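Local coordinates for serine protease inhibitor (Thermoanaerobacter tengcongensis, PDB 2PEF), which probably inhibits serine proteases as a member of the serpin family, and is captured here in the latent state, at residues A[3-8]-A[71-76]; A[9-14]-A[246-251]; A[33-38]-A[361-366]; A[164-169]-A[215-220]. All blocks are in the same frame, centred on the assembly; numbering follows the deposited sequence.

Overall arrangement
The contacts run through the serpin body from its helical side to the main sheet. Contacts 1 and 2 share helix 7-22; their centres lie about 15 Å apart, and they touch, Tyr73 on Phe9. Contact 3 is near the middle of the chain, its centre about 12 Å from that of contact 2 and 14 Å from that of contact 4, and touches both. Contacts 1 and 4 are farthest apart, centres about 22 Å. Along the chain, contacts 1, 2 and 3 cross one another, and contact 4 lies within contacts 2 and 3, after contact 1. Strand 362-372 packs against helices 7-22 and 244-252 and pairs with strand 32-33, joining distant parts of the chain.

Contact 1 (A[3-8]-A[71-76]); sequences KNIDEK and NKYLYT
The N-terminal segment 3-8 packs on helix 67-80, helix D of the serpin fold, through one CH-pi contact and two hydrogen bonds. The N terminus is known to trap the native state of this serpin; this model holds the segment in the latent form. It lies near the surface, where the chain leads into helix 7-22. Tyr73 is central. Lys3 CD sits over one face of the Tyr73 ring, 3.8 Å from the centroid and 16° off the normal. The Lys3 chain gets there by leaving CA with CG anti to the backbone N (chi1 -172°) and staying extended as far as CE. At the edge of the ring, in its plane, Asn4 O approaches Tyr73 CE2 at 3.5 Å. The phenol end is held by the carboxylate: Tyr73 OH donates to Asp6 OD2 at 2.7 Å, on the syn side. Lys3 N gives a nearly straight bond (167°) to Thr76 OG1 at 2.9 Å. Thr76 OG1 in turn donates to Lys72 O at 2.7 Å, fixing the hydroxyl's rotation. Asp6 also N-caps helix 7-22, OD1 accepting from Phe9 N. Both carboxylate oxygens are used, which probably favours charged Asp6 and ties the helix start to Tyr73.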
loop_
_atom_site.group_PDB
_atom_site.type_symbol
_atom_site.label_atom_id
_atom_site.label_comp_id
_atom_site.label_asym_id
_atom_site.label_seq_id
_atom_site.Cartn_x
_atom_site.Cartn_y
_atom_site.Cartn_z
ATOM N N LYS A 3 -16.781 -6.640 -12.842
ATOM C CA LYS A 3 -16.865 -5.421 -13.637
ATOM C C LYS A 3 -15.491 -5.185 -14.233
ATOM O O LYS A 3 -14.501 -5.023 -13.507
ATOM C CB LYS A 3 -17.308 -4.224 -12.791
ATOM C CG LYS A 3 -17.602 -2.963 -13.594
ATOM C CD LYS A 3 -18.199 -1.872 -12.713
ATOM C CE LYS A 3 -18.552 -0.631 -13.519
ATOM N NZ LYS A 3 -19.766 -0.815 -14.362
ATOM N N ASN A 4 -15.437 -5.183 -15.560
ATOM C CA ASN A 4 -14.177 -5.122 -16.279
ATOM C C ASN A 4 -13.382 -3.882 -15.911
ATOM O O ASN A 4 -13.925 -2.774 -15.868
ATOM C CB ASN A 4 -14.420 -5.194 -17.790
ATOM C CG ASN A 4 -15.090 -6.496 -18.217
ATOM O OD1 ASN A 4 -15.798 -6.540 -19.220
ATOM N ND2 ASN A 4 -14.868 -7.561 -17.449
ATOM N N ILE A 5 -12.101 -4.081 -15.612
ATOM C CA ILE A 5 -11.213 -2.966 -15.318
ATOM C C ILE A 5 -11.175 -2.068 -16.549
ATOM O O ILE A 5 -10.871 -2.523 -17.655
ATOM C CB ILE A 5 -9.787 -3.431 -14.917
ATOM C CG1 ILE A 5 -9.837 -4.469 -13.777
ATOM C CG2 ILE A 5 -8.903 -2.236 -14.558
ATOM C CD1 ILE A 5 -10.540 -4.011 -12.492
ATOM N N ASP A 6 -11.531 -0.805 -16.340
ATOM C CA ASP A 6 -11.664 0.174 -17.413
ATOM C C ASP A 6 -10.887 1.443 -17.078
ATOM O O ASP A 6 -10.274 1.540 -16.011
ATOM C CB ASP A 6 -13.148 0.492 -17.666
ATOM C CG ASP A 6 -13.884 0.981 -16.413
ATOM O OD1 ASP A 6 -13.236 1.323 -15.400
ATOM O OD2 ASP A 6 -15.133 1.030 -16.444
ATOM N N GLU A 7 -10.938 2.423 -17.979
ATOM C CA GLU A 7 -10.192 3.667 -17.801
ATOM C C GLU A 7 -10.673 4.471 -16.590
ATOM O O GLU A 7 -9.870 5.123 -15.925
ATOM C CB GLU A 7 -10.232 4.519 -19.072
ATOM C CG GLU A 7 -9.579 3.872 -20.291
ATOM N N LYS A 8 -11.975 4.415 -16.305
ATOM C CA LYS A 8 -12.536 5.082 -15.126
ATOM C C LYS A 8 -11.902 4.561 -13.837
ATOM O O LYS A 8 -11.427 5.346 -13.018
ATOM C CB LYS A 8 -14.063 4.947 -15.074
ATOM C CG LYS A 8 -14.696 5.541 -13.810
ATOM C CD LYS A 8 -16.207 5.707 -13.936
ATOM C CE LYS A 8 -16.586 6.985 -14.680
ATOM N NZ LYS A 8 -16.031 8.221 -14.051
ATOM N N ASN A 71 -16.926 -2.363 -5.279
ATOM C CA ASN A 71 -16.887 -3.775 -4.893
ATOM C C ASN A 71 -16.631 -4.670 -6.098
ATOM O O ASN A 71 -15.772 -5.554 -6.054
ATOM C CB ASN A 71 -18.204 -4.207 -4.232
ATOM C CG ASN A 71 -18.383 -3.646 -2.839
ATOM O OD1 ASN A 71 -17.440 -3.151 -2.219
ATOM N ND2 ASN A 71 -19.612 -3.712 -2.337
ATOM N N LYS A 72 -17.389 -4.434 -7.170
ATOM C CA LYS A 72 -17.250 -5.220 -8.393
ATOM C C LYS A 72 -15.866 -5.024 -9.007
ATOM O O LYS A 72 -15.206 -5.991 -9.391
ATOM C CB LYS A 72 -18.344 -4.855 -9.398
ATOM C CG LYS A 72 -19.746 -5.164 -8.908
ATOM C CD LYS A 72 -20.757 -5.112 -10.040
ATOM C CE LYS A 72 -22.155 -5.440 -9.539
ATOM N NZ LYS A 72 -22.761 -4.311 -8.779
ATOM N N TYR A 73 -15.430 -3.768 -9.083
ATOM C CA TYR A 73 -14.109 -3.434 -9.615
ATOM C C TYR A 73 -12.986 -4.119 -8.836
ATOM O O TYR A 73 -12.079 -4.716 -9.422
ATOM C CB TYR A 73 -13.880 -1.924 -9.557
ATOM C CG TYR A 73 -14.409 -1.106 -10.714
ATOM C CD1 TYR A 73 -15.113 0.077 -10.477
ATOM C CD2 TYR A 73 -14.188 -1.486 -12.039
ATOM C CE1 TYR A 73 -15.586 0.855 -11.524
ATOM C CE2 TYR A 73 -14.662 -0.711 -13.097
ATOM C CZ TYR A 73 -15.356 0.459 -12.828
ATOM O OH TYR A 73 -15.832 1.235 -13.859
ATOM N N LEU A 74 -13.041 -4.018 -7.510
ATOM C CA LEU A 74 -11.976 -4.547 -6.665
ATOM C C LEU A 74 -11.958 -6.071 -6.668
ATOM O O LEU A 74 -10.889 -6.683 -6.731
ATOM C CB LEU A 74 -12.082 -3.993 -5.242
ATOM C CG LEU A 74 -11.706 -2.515 -5.099
ATOM C CD1 LEU A 74 -11.929 -2.051 -3.679
ATOM C CD2 LEU A 74 -10.259 -2.256 -5.526
ATOM N N TYR A 75 -13.142 -6.675 -6.622
ATOM C CA TYR A 75 -13.261 -8.117 -6.771
ATOM C C TYR A 75 -12.610 -8.576 -8.076
ATOM O O TYR A 75 -11.851 -9.536 -8.089
ATOM C CB TYR A 75 -14.734 -8.547 -6.714
ATOM C CG TYR A 75 -14.983 -9.958 -7.188
ATOM C CD1 TYR A 75 -14.699 -11.048 -6.367
ATOM C CD2 TYR A 75 -15.512 -10.203 -8.455
ATOM C CE1 TYR A 75 -14.928 -12.347 -6.796
ATOM C CE2 TYR A 75 -15.742 -11.502 -8.896
ATOM C CZ TYR A 75 -15.450 -12.565 -8.063
ATOM O OH TYR A 75 -15.678 -13.844 -8.508
ATOM N N THR A 76 -12.891 -7.867 -9.165
ATOM C CA THR A 76 -12.359 -8.229 -10.476
ATOM C C THR A 76 -10.853 -7.973 -10.541
ATOM O O THR A 76 -10.096 -8.793 -11.077
ATOM C CB THR A 76 -13.081 -7.460 -11.593
ATOM O OG1 THR A 76 -14.500 -7.592 -11.415
ATOM C CG2 THR A 76 -12.686 -7.999 -12.961
#

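Contact 2 (A[9-14]-A[246-251]); sequences FIYNTA and KFIDLI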
loop_
_atom_site.group_PDB
_atom_site.type_symbol
_atom_site.label_atom_id
_atom_site.label_comp_id
_atom_site.label_asym_id
_atom_site.label_seq_id
_atom_site.Cartn_x
_atom_site.Cartn_y
_atom_site.Cartn_z
ATOM N N PHE A 9 -11.886 3.240 -13.665
ATOM C CA PHE A 9 -11.256 2.641 -12.488
ATOM C C PHE A 9 -9.762 2.960 -12.401
ATOM O O PHE A 9 -9.266 3.320 -11.335
ATOM C CB PHE A 9 -11.471 1.121 -12.440
ATOM C CG PHE A 9 -10.736 0.447 -11.309
ATOM C CD1 PHE A 9 -11.283 0.412 -10.030
ATOM C CD2 PHE A 9 -9.487 -0.143 -11.521
ATOM C CE1 PHE A 9 -10.603 -0.205 -8.974
ATOM C CE2 PHE A 9 -8.797 -0.762 -10.468
ATOM C CZ PHE A 9 -9.360 -0.793 -9.198
ATOM N N ILE A 10 -9.047 2.814 -13.513
ATOM C CA ILE A 10 -7.607 3.073 -13.518
ATOM C C ILE A 10 -7.292 4.508 -13.072
ATOM O O ILE A 10 -6.537 4.710 -12.118
ATOM C CB ILE A 10 -6.952 2.746 -14.886
ATOM C CG1 ILE A 10 -7.065 1.244 -15.176
ATOM C CG2 ILE A 10 -5.486 3.187 -14.907
ATOM C CD1 ILE A 10 -6.670 0.828 -16.584
ATOM N N TYR A 11 -7.880 5.497 -13.740
ATOM C CA TYR A 11 -7.533 6.886 -13.431
ATOM C C TYR A 11 -8.082 7.377 -12.087
ATOM O O TYR A 11 -7.417 8.156 -11.401
ATOM C CB TYR A 11 -7.858 7.830 -14.593
ATOM C CG TYR A 11 -6.814 7.775 -15.697
ATOM C CD1 TYR A 11 -7.023 7.006 -16.840
ATOM C CD2 TYR A 11 -5.610 8.476 -15.583
ATOM C CE1 TYR A 11 -6.071 6.946 -17.852
ATOM C CE2 TYR A 11 -4.645 8.419 -16.592
ATOM C CZ TYR A 11 -4.883 7.650 -17.720
ATOM O OH TYR A 11 -3.940 7.589 -18.722
ATOM N N ASN A 12 -9.261 6.902 -11.692
ATOM C CA ASN A 12 -9.782 7.204 -10.355
ATOM C C ASN A 12 -8.921 6.585 -9.248
ATOM O O ASN A 12 -8.607 7.245 -8.259
ATOM C CB ASN A 12 -11.250 6.785 -10.208
ATOM C CG ASN A 12 -12.207 7.739 -10.910
ATOM O OD1 ASN A 12 -11.806 8.530 -11.771
ATOM N ND2 ASN A 12 -13.479 7.676 -10.535
ATOM N N THR A 13 -8.509 5.335 -9.440
ATOM C CA THR A 13 -7.675 4.640 -8.454
ATOM C C THR A 13 -6.272 5.244 -8.417
ATOM O O THR A 13 -5.678 5.370 -7.343
ATOM C CB THR A 13 -7.662 3.113 -8.706
ATOM O OG1 THR A 13 -9.010 2.634 -8.670
ATOM C CG2 THR A 13 -6.836 2.372 -7.651
ATOM N N ALA A 14 -5.774 5.655 -9.585
ATOM C CA ALA A 14 -4.489 6.346 -9.691
ATOM C C ALA A 14 -4.498 7.633 -8.872
ATOM O O ALA A 14 -3.542 7.905 -8.140
ATOM C CB ALA A 14 -4.141 6.632 -11.152
ATOM N N LYS A 246 -0.463 12.194 -13.929
ATOM C CA LYS A 246 0.962 12.367 -14.179
ATOM C C LYS A 246 1.755 11.092 -13.936
ATOM O O LYS A 246 2.708 10.801 -14.665
ATOM C CB LYS A 246 1.523 13.512 -13.342
ATOM C CG LYS A 246 1.154 14.880 -13.878
ATOM C CD LYS A 246 1.991 15.971 -13.238
ATOM C CE LYS A 246 1.691 17.323 -13.862
ATOM N NZ LYS A 246 2.150 17.407 -15.283
ATOM N N PHE A 247 1.352 10.319 -12.931
ATOM C CA PHE A 247 2.021 9.047 -12.655
ATOM C C PHE A 247 1.797 8.023 -13.771
ATOM O O PHE A 247 2.749 7.405 -14.243
ATOM C CB PHE A 247 1.584 8.474 -11.302
ATOM C CG PHE A 247 2.298 7.204 -10.929
ATOM C CD1 PHE A 247 3.598 7.245 -10.439
ATOM C CD2 PHE A 247 1.677 5.968 -11.085
ATOM C CE1 PHE A 247 4.270 6.080 -10.103
ATOM C CE2 PHE A 247 2.342 4.792 -10.748
ATOM C CZ PHE A 247 3.645 4.854 -10.260
ATOM N N ILE A 248 0.545 7.838 -14.186
ATOM C CA ILE A 248 0.252 6.900 -15.272
ATOM C C ILE A 248 0.976 7.350 -16.542
ATOM O O ILE A 248 1.583 6.531 -17.241
ATOM C CB ILE A 248 -1.277 6.733 -15.531
ATOM C CG1 ILE A 248 -2.016 6.243 -14.275
ATOM C CG2 ILE A 248 -1.534 5.790 -16.708
ATOM C CD1 ILE A 248 -1.586 4.865 -13.741
ATOM N N ASP A 249 0.933 8.655 -16.817
ATOM C CA ASP A 249 1.548 9.217 -18.024
ATOM C C ASP A 249 3.065 9.071 -18.081
ATOM O O ASP A 249 3.616 8.821 -19.144
ATOM C CB ASP A 249 1.153 10.688 -18.207
ATOM C CG ASP A 249 -0.262 10.855 -18.728
ATOM O OD1 ASP A 249 -0.945 9.837 -18.972
ATOM O OD2 ASP A 249 -0.696 12.016 -18.896
ATOM N N LEU A 250 3.744 9.227 -16.948
ATOM C CA LEU A 250 5.200 9.122 -16.946
ATOM C C LEU A 250 5.672 7.700 -17.272
ATOM O O LEU A 250 6.730 7.521 -17.878
ATOM C CB LEU A 250 5.813 9.664 -15.645
ATOM C CG LEU A 250 5.653 8.936 -14.308
ATOM C CD1 LEU A 250 6.718 7.858 -14.141
ATOM C CD2 LEU A 250 5.746 9.935 -13.163
ATOM N N ILE A 251 4.870 6.703 -16.893
ATOM C CA ILE A 251 5.150 5.308 -17.231
ATOM C C ILE A 251 4.816 5.044 -18.700
ATOM O O ILE A 251 5.616 4.446 -19.427
ATOM C CB ILE A 251 4.371 4.316 -16.319
ATOM C CG1 ILE A 251 4.840 4.427 -14.866
ATOM C CG2 ILE A 251 4.527 2.879 -16.820
ATOM C CD1 ILE A 251 3.850 3.871 -13.854
#
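The Tyr11 ring meets Ile248 obliquely, neither squarely over a face nor at an edge. Its CE2 is 3.9 Å from Ile248 CB. The other flat group, the Phe9 ring, carries Thr13 OG1 over one face and meets the rings of Tyr73 and Tyr77 outside this contact. The motif is a helix-helix packing. Helix 7-22 and helix 244-252 correspond to helices A and H of the serpin fold. Their short segments approach to 10.3 Å between axes, with N-to-C directions 117° apart. Ile248 makes most of the contact from its side. Its CG1 is anti to the carbonyl carbon (chi1 -58°) and runs toward helix 7-22, reaching Ala14 CB at 3.8 Å. CG2 branches toward the phenol end, and Ile248 CG2 lies 3.6 Å from Tyr11 OH. Ile10 CG2 makes a looser contact with Ile248 CD1. No hydrogen bond joins the two segments. Tyr11 OH bonds instead to Lys252 NZ, just past the second segment. Leu362 packs on Ala14 and Asn361 on Ile248, so both helices rest on the C-terminal part of the chain. Within helix 7-22, Phe9 O accepts from Thr13 N and, from the opposite face of its plane, from Thr13 OG1 at 2.8 Å.

Contact 3 (A[33-38]-A[361-366]); sequences ISPLSA and NLPIFI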
loop_
_atom_site.group_PDB
_atom_site.type_symbol
_atom_site.label_atom_id
_atom_site.label_comp_id
_atom_site.label_asym_id
_atom_site.label_seq_id
_atom_site.Cartn_x
_atom_site.Cartn_y
_atom_site.Cartn_z
ATOM N N ILE A 33 4.126 3.000 1.028
ATOM C CA ILE A 33 2.723 2.649 1.207
ATOM C C ILE A 33 2.266 1.705 0.106
ATOM O O ILE A 33 2.843 1.680 -0.985
ATOM C CB ILE A 33 1.784 3.885 1.296
ATOM C CG1 ILE A 33 1.693 4.624 -0.040
ATOM C CG2 ILE A 33 2.206 4.820 2.448
ATOM C CD1 ILE A 33 0.400 5.401 -0.204
ATOM N N SER A 34 1.253 0.906 0.424
ATOM C CA SER A 34 0.522 0.145 -0.576
ATOM C C SER A 34 -0.873 0.723 -0.713
ATOM O O SER A 34 -1.727 0.499 0.155
ATOM C CB SER A 34 0.430 -1.331 -0.199
ATOM O OG SER A 34 -0.405 -2.023 -1.102
ATOM N N PRO A 35 -1.110 1.484 -1.794
ATOM C CA PRO A 35 -2.442 2.025 -2.036
ATOM C C PRO A 35 -3.483 0.916 -2.163
ATOM O O PRO A 35 -4.605 1.081 -1.691
ATOM C CB PRO A 35 -2.276 2.783 -3.354
ATOM C CG PRO A 35 -0.824 3.096 -3.431
ATOM C CD PRO A 35 -0.148 1.913 -2.828
ATOM N N LEU A 36 -3.101 -0.205 -2.774
ATOM C CA LEU A 36 -3.990 -1.358 -2.917
ATOM C C LEU A 36 -4.484 -1.848 -1.557
ATOM O O LEU A 36 -5.679 -2.027 -1.359
ATOM C CB LEU A 36 -3.303 -2.505 -3.667
ATOM C CG LEU A 36 -4.116 -3.790 -3.873
ATOM C CD1 LEU A 36 -5.407 -3.538 -4.662
ATOM C CD2 LEU A 36 -3.255 -4.844 -4.555
ATOM N N SER A 37 -3.554 -2.059 -0.631
ATOM C CA SER A 37 -3.895 -2.509 0.714
ATOM C C SER A 37 -4.833 -1.540 1.434
ATOM O O SER A 37 -5.812 -1.959 2.056
ATOM C CB SER A 37 -2.624 -2.730 1.535
ATOM O OG SER A 37 -2.942 -3.087 2.868
ATOM N N ALA A 38 -4.531 -0.247 1.341
ATOM C CA ALA A 38 -5.352 0.784 1.970
ATOM C C ALA A 38 -6.755 0.809 1.379
ATOM O O ALA A 38 -7.744 0.820 2.121
ATOM C CB ALA A 38 -4.690 2.142 1.846
ATOM N N ASN A 361 -0.723 -0.024 -14.977
ATOM C CA ASN A 361 0.258 0.965 -14.505
ATOM C C ASN A 361 -0.019 1.504 -13.094
ATOM O O ASN A 361 0.605 2.472 -12.654
ATOM C CB ASN A 361 0.462 2.094 -15.520
ATOM C CG ASN A 361 1.217 1.635 -16.744
ATOM O OD1 ASN A 361 1.965 0.659 -16.692
ATOM N ND2 ASN A 361 1.026 2.332 -17.857
ATOM N N LEU A 362 -0.926 0.844 -12.375
ATOM C CA LEU A 362 -1.244 1.215 -10.997
ATOM C C LEU A 362 -0.161 0.777 -10.011
ATOM O O LEU A 362 0.367 -0.329 -10.122
ATOM C CB LEU A 362 -2.594 0.625 -10.579
ATOM C CG LEU A 362 -3.834 1.252 -11.220
ATOM C CD1 LEU A 362 -5.069 0.406 -10.937
ATOM C CD2 LEU A 362 -4.040 2.681 -10.734
ATOM N N PRO A 363 0.173 1.646 -9.040
ATOM C CA PRO A 363 1.203 1.295 -8.063
ATOM C C PRO A 363 0.685 0.418 -6.922
ATOM O O PRO A 363 -0.092 0.881 -6.076
ATOM C CB PRO A 363 1.652 2.656 -7.535
ATOM C CG PRO A 363 0.435 3.517 -7.635
ATOM C CD PRO A 363 -0.365 3.004 -8.814
ATOM N N ILE A 364 1.121 -0.839 -6.906
ATOM C CA ILE A 364 0.829 -1.747 -5.794
ATOM C C ILE A 364 1.518 -1.240 -4.528
ATOM O O ILE A 364 0.915 -1.213 -3.457
ATOM C CB ILE A 364 1.274 -3.208 -6.103
ATOM C CG1 ILE A 364 0.692 -3.698 -7.439
ATOM C CG2 ILE A 364 0.934 -4.155 -4.945
ATOM C CD1 ILE A 364 -0.829 -3.809 -7.488
ATOM N N PHE A 365 2.781 -0.845 -4.682
ATOM C CA PHE A 365 3.570 -0.182 -3.648
ATOM C C PHE A 365 4.183 1.081 -4.237
ATOM O O PHE A 365 4.527 1.126 -5.426
ATOM C CB PHE A 365 4.690 -1.103 -3.154
ATOM C CG PHE A 365 4.213 -2.238 -2.291
ATOM C CD1 PHE A 365 3.754 -3.426 -2.863
ATOM C CD2 PHE A 365 4.242 -2.129 -0.900
ATOM C CE1 PHE A 365 3.321 -4.484 -2.062
ATOM C CE2 PHE A 365 3.807 -3.176 -0.093
ATOM C CZ PHE A 365 3.346 -4.354 -0.671
ATOM N N ILE A 366 4.309 2.114 -3.409
ATOM C CA ILE A 366 4.973 3.354 -3.823
ATOM C C ILE A 366 5.695 3.961 -2.616
ATOM O O ILE A 366 5.163 3.977 -1.503
ATOM C CB ILE A 366 3.994 4.348 -4.527
ATOM C CG1 ILE A 366 4.745 5.569 -5.072
ATOM C CG2 ILE A 366 2.840 4.750 -3.601
ATOM C CD1 ILE A 366 3.962 6.359 -6.124
#
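In Ser34, OG stands anti to the backbone N (chi1 174°), which directs the hydroxyl at Ile364 O. In Ile33, CG1 sits between the backbone N and the carbonyl carbon (chi1 68°), where it lies beside Ile366. The two isoleucines point the same way, with Ile33 CG1 and Ile366 CG2 3.7 Å apart. Their backbones form an antiparallel, hydrogen-bonded pair. Ile33 N donates to Ile366 O, and Ile366 N donates to Ile33 O, both at 2.9 Å.

Ser34 OG has two roles. It donates to Ile364 O at 2.8 Å, nearly straight on to the carbonyl. It also accepts from Ser37 N at 3.2 Å as the N-cap of helix 35-46. Two bonds thus grip this buried hydroxyl and join the helix start to the C-terminal strand. Ser34 CB rests over one face of the Phe365 ring, 4.1 Å from its centroid, in a CH-pi contact. Pro35 fits against the turn of the other segment: its CD is 3.4 Å from Pro363 O, and its CG touches Ile366 CG2. Leu36 CD2 and Ile364 CD1 meet alongside each other.

Ile364 and Phe365 form a classic beta bulge opposite Ile355. The position is consistent with the serpin shutter, beside the main sheet at the start of helix B. Ser37 OG bonds to Asn162 and Thr329. Phe365 packs on Ala325 and Ala327 of strand 322-331, which matches the reactive centre loop inserted in the latent form. Helix 7-22 adds Leu20 at Ile33, Ser17 at Pro35 and Phe21 at Ile366.

Contact 4 (A[164-169]-A[215-220]); sequences VAFDAE and KPYAKN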
loop_
_atom_site.group_PDB
_atom_site.type_symbol
_atom_site.label_atom_id
_atom_site.label_comp_id
_atom_site.label_asym_id
_atom_site.label_seq_id
_atom_site.Cartn_x
_atom_site.Cartn_y
_atom_site.Cartn_z
ATOM N N VAL A 164 -1.256 -7.515 2.039
ATOM C CA VAL A 164 -0.746 -7.742 0.687
ATOM C C VAL A 164 0.684 -8.261 0.801
ATOM O O VAL A 164 1.486 -7.704 1.559
ATOM C CB VAL A 164 -0.779 -6.438 -0.159
ATOM C CG1 VAL A 164 -0.040 -6.621 -1.492
ATOM C CG2 VAL A 164 -2.198 -6.001 -0.411
ATOM N N ALA A 165 0.999 -9.336 0.070
ATOM C CA ALA A 165 2.355 -9.888 0.051
ATOM C C ALA A 165 2.864 -10.011 -1.382
ATOM O O ALA A 165 2.231 -10.662 -2.209
ATOM C CB ALA A 165 2.390 -11.244 0.747
ATOM N N PHE A 166 3.999 -9.372 -1.660
ATOM C CA PHE A 166 4.610 -9.368 -2.996
ATOM C C PHE A 166 5.992 -10.012 -2.924
ATOM O O PHE A 166 6.786 -9.688 -2.042
ATOM C CB PHE A 166 4.710 -7.927 -3.513
ATOM C CG PHE A 166 5.355 -7.794 -4.871
ATOM C CD1 PHE A 166 4.606 -7.959 -6.034
ATOM C CD2 PHE A 166 6.702 -7.462 -4.982
ATOM C CE1 PHE A 166 5.192 -7.823 -7.286
ATOM C CE2 PHE A 166 7.299 -7.318 -6.230
ATOM C CZ PHE A 166 6.545 -7.503 -7.383
ATOM N N ASP A 167 6.271 -10.931 -3.844
ATOM C CA ASP A 167 7.542 -11.650 -3.862
ATOM C C ASP A 167 7.850 -12.039 -5.294
ATOM O O ASP A 167 7.260 -12.970 -5.840
ATOM C CB ASP A 167 7.474 -12.888 -2.958
ATOM C CG ASP A 167 8.817 -13.603 -2.812
ATOM O OD1 ASP A 167 9.757 -13.345 -3.596
ATOM O OD2 ASP A 167 8.927 -14.446 -1.896
ATOM N N ALA A 168 8.779 -11.308 -5.899
ATOM C CA ALA A 168 9.078 -11.478 -7.310
ATOM C C ALA A 168 10.574 -11.500 -7.577
ATOM O O ALA A 168 11.347 -10.844 -6.883
ATOM C CB ALA A 168 8.419 -10.378 -8.119
ATOM N N GLU A 169 10.970 -12.276 -8.582
ATOM C CA GLU A 169 12.342 -12.290 -9.065
ATOM C C GLU A 169 12.473 -11.302 -10.222
ATOM O O GLU A 169 11.528 -11.129 -10.992
ATOM C CB GLU A 169 12.695 -13.694 -9.553
ATOM C CG GLU A 169 14.163 -13.918 -9.882
ATOM C CD GLU A 169 14.512 -15.383 -10.055
ATOM O OE1 GLU A 169 14.134 -16.197 -9.187
ATOM O OE2 GLU A 169 15.180 -15.723 -11.055
ATOM N N LYS A 215 12.170 -1.326 -14.628
ATOM C CA LYS A 215 12.809 -2.640 -14.678
ATOM C C LYS A 215 11.778 -3.732 -14.426
ATOM O O LYS A 215 11.102 -3.714 -13.396
ATOM C CB LYS A 215 13.945 -2.730 -13.654
ATOM C CG LYS A 215 14.595 -4.108 -13.562
ATOM C CD LYS A 215 15.822 -4.109 -12.645
ATOM C CE LYS A 215 16.580 -5.441 -12.730
ATOM N NZ LYS A 215 16.991 -5.801 -14.125
ATOM N N PRO A 216 11.653 -4.693 -15.362
ATOM C CA PRO A 216 10.634 -5.737 -15.245
ATOM C C PRO A 216 10.983 -6.884 -14.289
ATOM O O PRO A 216 12.147 -7.291 -14.188
ATOM C CB PRO A 216 10.543 -6.281 -16.667
ATOM C CG PRO A 216 11.925 -6.101 -17.219
ATOM C CD PRO A 216 12.448 -4.833 -16.601
ATOM N N TYR A 217 9.972 -7.385 -13.583
ATOM C CA TYR A 217 10.087 -8.656 -12.874
ATOM C C TYR A 217 9.780 -9.798 -13.832
ATOM O O TYR A 217 9.162 -9.597 -14.886
ATOM C CB TYR A 217 9.156 -8.703 -11.657
ATOM C CG TYR A 217 9.520 -7.692 -10.598
ATOM C CD1 TYR A 217 8.831 -6.484 -10.504
ATOM C CD2 TYR A 217 10.575 -7.928 -9.706
ATOM C CE1 TYR A 217 9.165 -5.540 -9.539
ATOM C CE2 TYR A 217 10.919 -6.990 -8.734
ATOM C CZ TYR A 217 10.213 -5.793 -8.666
ATOM O OH TYR A 217 10.531 -4.852 -7.722
ATOM N N ALA A 218 10.228 -10.994 -13.460
ATOM C CA ALA A 218 10.020 -12.197 -14.258
ATOM C C ALA A 218 8.566 -12.317 -14.685
ATOM O O ALA A 218 7.662 -12.106 -13.869
ATOM C CB ALA A 218 10.420 -13.422 -13.455
ATOM N N LYS A 219 8.364 -12.659 -15.960
ATOM C CA LYS A 219 7.032 -12.858 -16.570
ATOM C C LYS A 219 6.267 -11.562 -16.879
ATOM O O LYS A 219 5.159 -11.597 -17.439
ATOM C CB LYS A 219 6.192 -13.842 -15.753
ATOM C CG LYS A 219 6.867 -15.196 -15.623
ATOM C CD LYS A 219 6.111 -16.154 -14.734
ATOM C CE LYS A 219 7.004 -17.339 -14.375
ATOM N NZ LYS A 219 6.346 -18.264 -13.415
ATOM N N ASN A 220 6.869 -10.432 -16.515
ATOM C CA ASN A 220 6.418 -9.097 -16.937
ATOM C C ASN A 220 5.043 -8.625 -16.457
ATOM O O ASN A 220 4.498 -7.655 -16.991
ATOM C CB ASN A 220 6.532 -8.940 -18.456
ATOM C CG ASN A 220 7.972 -8.827 -18.910
ATOM O OD1 ASN A 220 8.600 -9.823 -19.258
ATOM N ND2 ASN A 220 8.509 -7.618 -18.876
#
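This contact lies at a position that matches the breach of the serpin fold, at the C-terminal end of strand 158-169, which corresponds to strand 3 of sheet A. The turn after strand 210-216 closes over it. Tyr217 is the main side chain. Phe166 turns its edge to one face of the Tyr217 ring, a T-shaped pair with centroids 5.3 Å apart and planes at 75°. The closest atoms are Phe166 CZ and Tyr217 CE1, at 3.9 Å, and the contact is offset toward the rim of the tyrosine. Phe166 reaches across because its CG is anti to the backbone N (chi1 179°), which extends the ring from the strand toward the turn. Two residues farther along the same strand, Ala168 CB comes obliquely against the tyrosine ring, 3.6 Å from Tyr217 CD2.

One backbone bond fastens the two segments. Ala218 N donates to Glu169 O at 2.8 Å, almost straight at 176°. Glu169 O also lies at the edge of the tyrosine ring, 3.6 Å from Tyr217 CD2. The turn is closed by Asn220 N, which donates to Tyr217 O at 2.9 Å.

The polar ends have partners beyond the two segments: Tyr217 OH bonds to Thr323 OG1, and Glu169 OE2 forms a salt bridge with Lys86. Trp170 stacks on Tyr217, while strand 222-229 supplies Tyr222 against both aromatic rings and Phe224 against Tyr217. Strand 158-169 runs between strand 87-98 and strand 322-331, which in this latent form corresponds to the inserted reactive centre loop, with backbone bonds to both.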